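PDB 6EO5: PpBBE-like 1 D396N from Physcomitrella patens subsp. patens, which oxidises cellobiose as a berberine bridge enzyme-like flavoprotein oxidase of the VAO family, carrying a bound FAD. Local coordinates for residues Leu127-Ala139 with Gln210-Val222. Numbering follows the deposited sequence.
Sequences LALWNAGKVTIPA and QFTFRVHDVSAPV
In both Val135 and Val215 CG1 stands anti to the carbonyl carbon (chi1 close to -60°), which leaves CG2 between the backbone N and the carbonyl carbon, and these two CG2 methyls meet obliquely at 4.0 Å. They lie beside a short antiparallel bridge in the FAD-binding part of this VAO-type fold, where strand 135-136, one residue after helix 122-133, pairs with the end of strand 207-217. Val135 and Asp217 form a non-hydrogen-bonded pair; Thr136 and His216 form the hydrogen-bonded one, Thr136 N giving to His216 O and His216 N to Thr136 O at 2.9 Å each. A straighter bond, 168° at the hydrogen, lies just beyond the bridge: Val218 N reaches Lys134 O at 3.0 Å, just after Lys134 has left the helix with positive phi. With an alanine at Val135, CG2 of Val215 would probably lose its methyl neighbour, opening a gap beside it. The other branch of Val215, CG1, touches both Leu129 CD2 of the helix and Ile137 CG2, which also touches Phe213 CB at 3.8 Å, while Ile137 CD1 sits over the centre of one face of the Phe213 ring. On the side of the bridge bearing Thr136 and His216, Thr136 CG2 meets Val218 CG1 at 3.7 Å, the side chains crossing at about a right angle. His216 brings the edge of its ring near Thr136 O; its NE2 is hydrogen-bonded to Asn169 and the ring stacks with Phe163. Trp302 of helix 302-308 touches both Trp130 and Val218. Trp130 itself, CG anti to the backbone N, carries Lys134 CG over one face, toward the rim, and presents its CZ3 edge in plane to Val218 O, 3.3 Å away.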
ATOM      1  N   LEU A 127     -12.026 -11.182  -5.960  1.00 65.28           N
ATOM      2  CA  LEU A 127     -13.123 -12.093  -6.249  1.00 61.94           C
ATOM      3  C   LEU A 127     -13.919 -11.614  -7.458  1.00 66.81           C
ATOM      4  O   LEU A 127     -14.224 -12.399  -8.366  1.00 63.74           O
ATOM      5  CB  LEU A 127     -14.016 -12.213  -5.015  1.00 59.88           C
ATOM      6  CG  LEU A 127     -14.957 -13.410  -4.971  1.00 63.89           C
ATOM      7  CD1 LEU A 127     -14.250 -14.651  -5.505  1.00 60.92           C
ATOM      8  CD2 LEU A 127     -15.434 -13.634  -3.553  1.00 62.41           C
ATOM      9  N   ALA A 128     -14.245 -10.317  -7.496  1.00 66.35           N
ATOM     10  CA  ALA A 128     -14.998  -9.777  -8.625  1.00 62.59           C
ATOM     11  C   ALA A 128     -14.238  -9.951  -9.932  1.00 65.68           C
ATOM     12  O   ALA A 128     -14.825 -10.326 -10.954  1.00 69.80           O
ATOM     13  CB  ALA A 128     -15.325  -8.306  -8.388  1.00 60.15           C
ATOM     14  N   LEU A 129     -12.930  -9.677  -9.922  1.00 67.30           N
ATOM     15  CA  LEU A 129     -12.140  -9.764 -11.149  1.00 68.36           C
ATOM     16  C   LEU A 129     -11.915 -11.209 -11.580  1.00 66.20           C
ATOM     17  O   LEU A 129     -11.794 -11.489 -12.778  1.00 65.01           O
ATOM     18  CB  LEU A 129     -10.797  -9.050 -10.960  1.00 64.28           C
ATOM     19  CG  LEU A 129     -10.821  -7.516 -10.994  1.00 63.02           C
ATOM     20  CD1 LEU A 129      -9.490  -6.948 -10.507  1.00 62.79           C
ATOM     21  CD2 LEU A 129     -11.123  -7.021 -12.397  1.00 62.59           C
ATOM     22  N   TRP A 130     -11.844 -12.135 -10.622  1.00 62.86           N
ATOM     23  CA  TRP A 130     -11.688 -13.547 -10.958  1.00 64.29           C
ATOM     24  C   TRP A 130     -12.971 -14.105 -11.570  1.00 67.20           C
ATOM     25  O   TRP A 130     -12.949 -14.707 -12.654  1.00 63.05           O
ATOM     26  CB  TRP A 130     -11.298 -14.323  -9.699  1.00 63.24           C
ATOM     27  CG  TRP A 130     -11.171 -15.790  -9.894  1.00 64.55           C
ATOM     28  CD1 TRP A 130     -11.975 -16.751  -9.367  1.00 59.09           C
ATOM     29  CD2 TRP A 130     -10.167 -16.474 -10.656  1.00 62.58           C
ATOM     30  NE1 TRP A 130     -11.539 -17.992  -9.754  1.00 59.66           N
ATOM     31  CE2 TRP A 130     -10.432 -17.854 -10.548  1.00 60.63           C
ATOM     32  CE3 TRP A 130      -9.073 -16.054 -11.422  1.00 62.58           C
ATOM     33  CZ2 TRP A 130      -9.643 -18.824 -11.172  1.00 60.51           C
ATOM     34  CZ3 TRP A 130      -8.286 -17.025 -12.053  1.00 65.92           C
ATOM     35  CH2 TRP A 130      -8.581 -18.396 -11.923  1.00 63.15           C
ATOM     36  N   ASN A 131     -14.100 -13.893 -10.882  1.00 65.40           N
ATOM     37  CA  ASN A 131     -15.398 -14.330 -11.378  1.00 57.78           C
ATOM     38  C   ASN A 131     -15.725 -13.713 -12.730  1.00 64.04           C
ATOM     39  O   ASN A 131     -16.336 -14.364 -13.581  1.00 74.27           O
ATOM     40  CB  ASN A 131     -16.485 -13.976 -10.365  1.00 56.73           C
ATOM     41  CG  ASN A 131     -16.406 -14.813  -9.090  1.00 59.95           C
ATOM     42  OD1 ASN A 131     -15.784 -15.874  -9.056  1.00 60.88           O
ATOM     43  ND2 ASN A 131     -17.044 -14.328  -8.028  1.00 61.48           N
ATOM     44  N   ALA A 132     -15.344 -12.456 -12.951  1.00 65.94           N
ATOM     45  CA  ALA A 132     -15.768 -11.784 -14.177  1.00 66.28           C
ATOM     46  C   ALA A 132     -15.055 -12.335 -15.399  1.00 64.72           C
ATOM     47  O   ALA A 132     -15.665 -12.449 -16.466  1.00 69.09           O
ATOM     48  CB  ALA A 132     -15.544 -10.278 -14.073  1.00 68.02           C
ATOM     49  N   GLY A 133     -13.771 -12.681 -15.273  1.00 60.87           N
ATOM     50  CA  GLY A 133     -12.994 -13.061 -16.439  1.00 62.03           C
ATOM     51  C   GLY A 133     -11.656 -13.726 -16.174  1.00 61.79           C
ATOM     52  O   GLY A 133     -10.794 -13.762 -17.062  1.00 60.91           O
ATOM     53  N   LYS A 134     -11.477 -14.271 -14.972  1.00 61.93           N
ATOM     54  CA  LYS A 134     -10.195 -14.842 -14.544  1.00 65.23           C
ATOM     55  C   LYS A 134      -9.027 -13.878 -14.796  1.00 64.16           C
ATOM     56  O   LYS A 134      -7.964 -14.249 -15.304  1.00 60.83           O
ATOM     57  CB  LYS A 134      -9.957 -16.192 -15.213  1.00 61.17           C
ATOM     58  CG  LYS A 134     -10.760 -17.293 -14.575  1.00 62.61           C
ATOM     59  CD  LYS A 134     -10.587 -18.594 -15.314  1.00 68.56           C
ATOM     60  CE  LYS A 134     -11.580 -19.631 -14.817  1.00 67.77           C
ATOM     61  NZ  LYS A 134     -11.367 -20.926 -15.517  1.00 84.18           N
ATOM     62  N   VAL A 135      -9.236 -12.617 -14.420  1.00 63.82           N
ATOM     63  CA  VAL A 135      -8.223 -11.578 -14.524  1.00 64.39           C
ATOM     64  C   VAL A 135      -7.921 -11.033 -13.125  1.00 64.42           C
ATOM     65  O   VAL A 135      -8.540 -11.412 -12.127  1.00 60.77           O
ATOM     66  CB  VAL A 135      -8.648 -10.441 -15.477  1.00 64.64           C
ATOM     67  CG1 VAL A 135      -8.838 -10.987 -16.871  1.00 61.69           C
ATOM     68  CG2 VAL A 135      -9.928  -9.788 -14.987  1.00 62.98           C
ATOM     69  N   THR A 136      -6.956 -10.122 -13.066  1.00 65.22           N
ATOM     70  CA  THR A 136      -6.566  -9.531 -11.793  1.00 60.17           C
ATOM     71  C   THR A 136      -5.829  -8.231 -12.067  1.00 62.59           C
ATOM     72  O   THR A 136      -5.426  -7.945 -13.197  1.00 63.47           O
ATOM     73  CB  THR A 136      -5.685 -10.491 -10.975  1.00 59.57           C
ATOM     74  OG1 THR A 136      -5.733 -10.135  -9.591  1.00 58.72           O
ATOM     75  CG2 THR A 136      -4.243 -10.466 -11.462  1.00 52.38           C
ATOM     76  N   ILE A 137      -5.687  -7.433 -11.018  1.00 62.59           N
ATOM     77  CA  ILE A 137      -4.662  -6.396 -10.996  1.00 60.86           C
ATOM     78  C   ILE A 137      -3.582  -6.876 -10.032  1.00 62.29           C
ATOM     79  O   ILE A 137      -3.871  -7.679  -9.130  1.00 58.06           O
ATOM     80  CB  ILE A 137      -5.235  -5.033 -10.580  1.00 59.68           C
ATOM     81  CG1 ILE A 137      -5.802  -5.098  -9.169  1.00 54.19           C
ATOM     82  CG2 ILE A 137      -6.273  -4.581 -11.569  1.00 58.70           C
ATOM     83  CD1 ILE A 137      -6.284  -3.766  -8.678  1.00 56.80           C
ATOM     84  N   PRO A 138      -2.311  -6.418 -10.177  1.00 57.62           N
ATOM     85  CA  PRO A 138      -1.236  -6.888  -9.286  1.00 53.78           C
ATOM     86  C   PRO A 138      -1.218  -6.161  -7.938  1.00 57.37           C
ATOM     87  O   PRO A 138      -0.241  -5.499  -7.564  1.00 57.65           O
ATOM     88  CB  PRO A 138       0.019  -6.623 -10.131  1.00 53.06           C
ATOM     89  CG  PRO A 138      -0.332  -5.424 -10.943  1.00 53.55           C
ATOM     90  CD  PRO A 138      -1.813  -5.510 -11.228  1.00 55.64           C
ATOM     91  N   ALA A 139      -2.300  -6.309  -7.169  1.00 55.63           N
ATOM     92  CA  ALA A 139      -2.413  -5.635  -5.880  1.00 59.95           C
ATOM     93  C   ALA A 139      -1.704  -6.421  -4.779  1.00 56.99           C
ATOM     94  O   ALA A 139      -1.165  -7.508  -5.002  1.00 55.29           O
ATOM     95  CB  ALA A 139      -3.878  -5.402  -5.515  1.00 56.30           C
ATOM     96  N   GLN A 210     -13.597   7.006  -8.709  1.00 67.86           N
ATOM     97  CA  GLN A 210     -13.457   5.706  -9.342  1.00 67.94           C
ATOM     98  C   GLN A 210     -12.130   5.605 -10.082  1.00 66.43           C
ATOM     99  O   GLN A 210     -11.522   6.609 -10.468  1.00 62.60           O
ATOM    100  CB  GLN A 210     -14.625   5.408 -10.287  1.00 68.13           C
ATOM    101  CG  GLN A 210     -14.639   6.188 -11.583  1.00 71.99           C
ATOM    102  CD  GLN A 210     -15.592   5.568 -12.589  1.00 74.63           C
ATOM    103  OE1 GLN A 210     -16.590   4.945 -12.212  1.00 72.15           O
ATOM    104  NE2 GLN A 210     -15.277   5.715 -13.875  1.00 75.62           N
ATOM    105  N   PHE A 211     -11.691   4.362 -10.259  1.00 61.65           N
ATOM    106  CA  PHE A 211     -10.501   4.005 -11.011  1.00 62.95           C
ATOM    107  C   PHE A 211     -10.879   3.220 -12.262  1.00 64.50           C
ATOM    108  O   PHE A 211     -11.876   2.491 -12.284  1.00 65.05           O
ATOM    109  CB  PHE A 211      -9.563   3.129 -10.181  1.00 62.41           C
ATOM    110  CG  PHE A 211      -8.908   3.826  -9.048  1.00 58.01           C
ATOM    111  CD1 PHE A 211      -7.690   4.461  -9.230  1.00 59.74           C
ATOM    112  CD2 PHE A 211      -9.480   3.817  -7.789  1.00 59.92           C
ATOM    113  CE1 PHE A 211      -7.064   5.099  -8.189  1.00 55.30           C
ATOM    114  CE2 PHE A 211      -8.856   4.458  -6.725  1.00 61.22           C
ATOM    115  CZ  PHE A 211      -7.644   5.100  -6.927  1.00 56.47           C
ATOM    116  N   THR A 212     -10.051   3.337 -13.295  1.00 62.66           N
ATOM    117  CA  THR A 212     -10.076   2.413 -14.423  1.00 67.31           C
ATOM    118  C   THR A 212      -8.711   1.752 -14.519  1.00 65.72           C
ATOM    119  O   THR A 212      -7.706   2.438 -14.739  1.00 65.59           O
ATOM    120  CB  THR A 212     -10.416   3.112 -15.739  1.00 66.04           C
ATOM    121  OG1 THR A 212     -11.700   3.730 -15.630  1.00 69.08           O
ATOM    122  CG2 THR A 212     -10.461   2.097 -16.854  1.00 59.21           C
ATOM    123  N   PHE A 213      -8.686   0.423 -14.370  1.00 65.48           N
ATOM    124  CA  PHE A 213      -7.460  -0.362 -14.298  1.00 63.31           C
ATOM    125  C   PHE A 213      -7.248  -1.186 -15.558  1.00 63.80           C
ATOM    126  O   PHE A 213      -8.198  -1.732 -16.122  1.00 65.90           O
ATOM    127  CB  PHE A 213      -7.476  -1.311 -13.098  1.00 56.42           C
ATOM    128  CG  PHE A 213      -7.308  -0.624 -11.782  1.00 62.76           C
ATOM    129  CD1 PHE A 213      -6.075  -0.095 -11.423  1.00 61.88           C
ATOM    130  CD2 PHE A 213      -8.373  -0.508 -10.902  1.00 60.77           C
ATOM    131  CE1 PHE A 213      -5.900   0.534 -10.211  1.00 56.91           C
ATOM    132  CE2 PHE A 213      -8.208   0.121  -9.683  1.00 62.43           C
ATOM    133  CZ  PHE A 213      -6.966   0.645  -9.334  1.00 60.20           C
ATOM    134  N   ARG A 214      -5.992  -1.260 -15.992  1.00 65.70           N
ATOM    135  CA  ARG A 214      -5.554  -2.336 -16.871  1.00 63.17           C
ATOM    136  C   ARG A 214      -5.550  -3.635 -16.074  1.00 64.58           C
ATOM    137  O   ARG A 214      -5.057  -3.667 -14.941  1.00 63.75           O
ATOM    138  CB  ARG A 214      -4.158  -2.035 -17.420  1.00 60.69           C
ATOM    139  CG  ARG A 214      -3.540  -3.159 -18.220  1.00 68.47           C
ATOM    140  CD  ARG A 214      -4.205  -3.256 -19.598  1.00 81.81           C
ATOM    141  NE  ARG A 214      -3.990  -2.035 -20.383  1.00 90.04           N
ATOM    142  CZ  ARG A 214      -4.844  -1.561 -21.288  1.00 83.50           C
ATOM    143  NH1 ARG A 214      -5.989  -2.198 -21.509  1.00 81.02           N
ATOM    144  NH2 ARG A 214      -4.562  -0.445 -21.956  1.00 75.65           N
ATOM    145  N   VAL A 215      -6.134  -4.695 -16.633  1.00 64.36           N
ATOM    146  CA  VAL A 215      -6.219  -5.979 -15.944  1.00 61.68           C
ATOM    147  C   VAL A 215      -5.402  -7.010 -16.717  1.00 59.33           C
ATOM    148  O   VAL A 215      -5.006  -6.788 -17.861  1.00 59.09           O
ATOM    149  CB  VAL A 215      -7.672  -6.448 -15.735  1.00 63.16           C
ATOM    150  CG1 VAL A 215      -8.430  -5.433 -14.880  1.00 59.41           C
ATOM    151  CG2 VAL A 215      -8.376  -6.693 -17.069  1.00 62.33           C
ATOM    152  N   HIS A 216      -5.123  -8.141 -16.059  1.00 60.82           N
ATOM    153  CA  HIS A 216      -4.206  -9.152 -16.581  1.00 60.13           C
ATOM    154  C   HIS A 216      -4.763 -10.562 -16.410  1.00 63.79           C
ATOM    155  O   HIS A 216      -5.316 -10.898 -15.357  1.00 61.94           O
ATOM    156  CB  HIS A 216      -2.837  -9.060 -15.904  1.00 57.60           C
ATOM    157  CG  HIS A 216      -2.242  -7.689 -15.961  1.00 63.46           C
ATOM    158  ND1 HIS A 216      -1.335  -7.309 -16.925  1.00 59.58           N
ATOM    159  CD2 HIS A 216      -2.451  -6.594 -15.188  1.00 61.39           C
ATOM    160  CE1 HIS A 216      -0.998  -6.046 -16.735  1.00 56.47           C
ATOM    161  NE2 HIS A 216      -1.663  -5.589 -15.689  1.00 58.60           N
ATOM    162  N   ASP A 217      -4.586 -11.384 -17.454  1.00 60.29           N
ATOM    163  CA  ASP A 217      -5.077 -12.754 -17.448  1.00 56.16           C
ATOM    164  C   ASP A 217      -4.282 -13.616 -16.475  1.00 58.05           C
ATOM    165  O   ASP A 217      -3.053 -13.712 -16.573  1.00 54.85           O
ATOM    166  CB  ASP A 217      -4.997 -13.348 -18.854  1.00 58.39           C
ATOM    167  CG  ASP A 217      -5.380 -14.826 -18.887  1.00 66.02           C
ATOM    168  OD1 ASP A 217      -6.498 -15.191 -18.427  1.00 66.90           O
ATOM    169  OD2 ASP A 217      -4.549 -15.627 -19.355  1.00 68.53           O
ATOM    170  N   VAL A 218      -4.992 -14.271 -15.555  1.00 58.28           N
ATOM    171  CA  VAL A 218      -4.378 -15.182 -14.594  1.00 58.07           C
ATOM    172  C   VAL A 218      -5.137 -16.507 -14.579  1.00 61.23           C
ATOM    173  O   VAL A 218      -5.361 -17.099 -13.517  1.00 59.90           O
ATOM    174  CB  VAL A 218      -4.327 -14.556 -13.184  1.00 61.31           C
ATOM    175  CG1 VAL A 218      -3.147 -13.605 -13.075  1.00 62.20           C
ATOM    176  CG2 VAL A 218      -5.640 -13.831 -12.839  1.00 54.94           C
ATOM    177  N   SER A 219      -5.534 -16.993 -15.757  1.00 62.31           N
ATOM    178  CA  SER A 219      -6.337 -18.212 -15.801  1.00 61.14           C
ATOM    179  C   SER A 219      -5.479 -19.471 -15.760  1.00 60.07           C
ATOM    180  O   SER A 219      -5.952 -20.517 -15.303  1.00 65.15           O
ATOM    181  CB  SER A 219      -7.220 -18.220 -17.043  1.00 56.53           C
ATOM    182  OG  SER A 219      -6.423 -18.255 -18.215  1.00 59.75           O
ATOM    183  N   ALA A 220      -4.223 -19.393 -16.204  1.00 55.91           N
ATOM    184  CA  ALA A 220      -3.316 -20.522 -16.085  1.00 52.96           C
ATOM    185  C   ALA A 220      -2.977 -20.802 -14.617  1.00 58.69           C
ATOM    186  O   ALA A 220      -3.160 -19.948 -13.744  1.00 60.79           O
ATOM    187  CB  ALA A 220      -2.041 -20.262 -16.884  1.00 49.79           C
ATOM    188  N   PRO A 221      -2.505 -22.007 -14.315  1.00 60.91           N
ATOM    189  CA  PRO A 221      -2.112 -22.310 -12.936  1.00 55.33           C
ATOM    190  C   PRO A 221      -0.913 -21.484 -12.515  1.00 59.41           C
ATOM    191  O   PRO A 221      -0.079 -21.099 -13.334  1.00 62.91           O
ATOM    192  CB  PRO A 221      -1.751 -23.801 -12.982  1.00 58.08           C
ATOM    193  CG  PRO A 221      -2.405 -24.325 -14.236  1.00 57.26           C
ATOM    194  CD  PRO A 221      -2.412 -23.189 -15.196  1.00 59.21           C
ATOM    195  N   VAL A 222      -0.827 -21.233 -11.207  1.00 57.13           N
ATOM    196  CA  VAL A 222       0.312 -20.570 -10.593  1.00 61.10           C
ATOM    197  C   VAL A 222       0.822 -21.456  -9.463  1.00 60.96           C
ATOM    198  O   VAL A 222       0.199 -22.451  -9.097  1.00 59.93           O
ATOM    199  CB  VAL A 222      -0.039 -19.161 -10.073  1.00 57.49           C
ATOM    200  CG1 VAL A 222      -0.658 -18.325 -11.200  1.00 52.97           C
ATOM    201  CG2 VAL A 222      -0.969 -19.252  -8.869  1.00 54.37           C
TER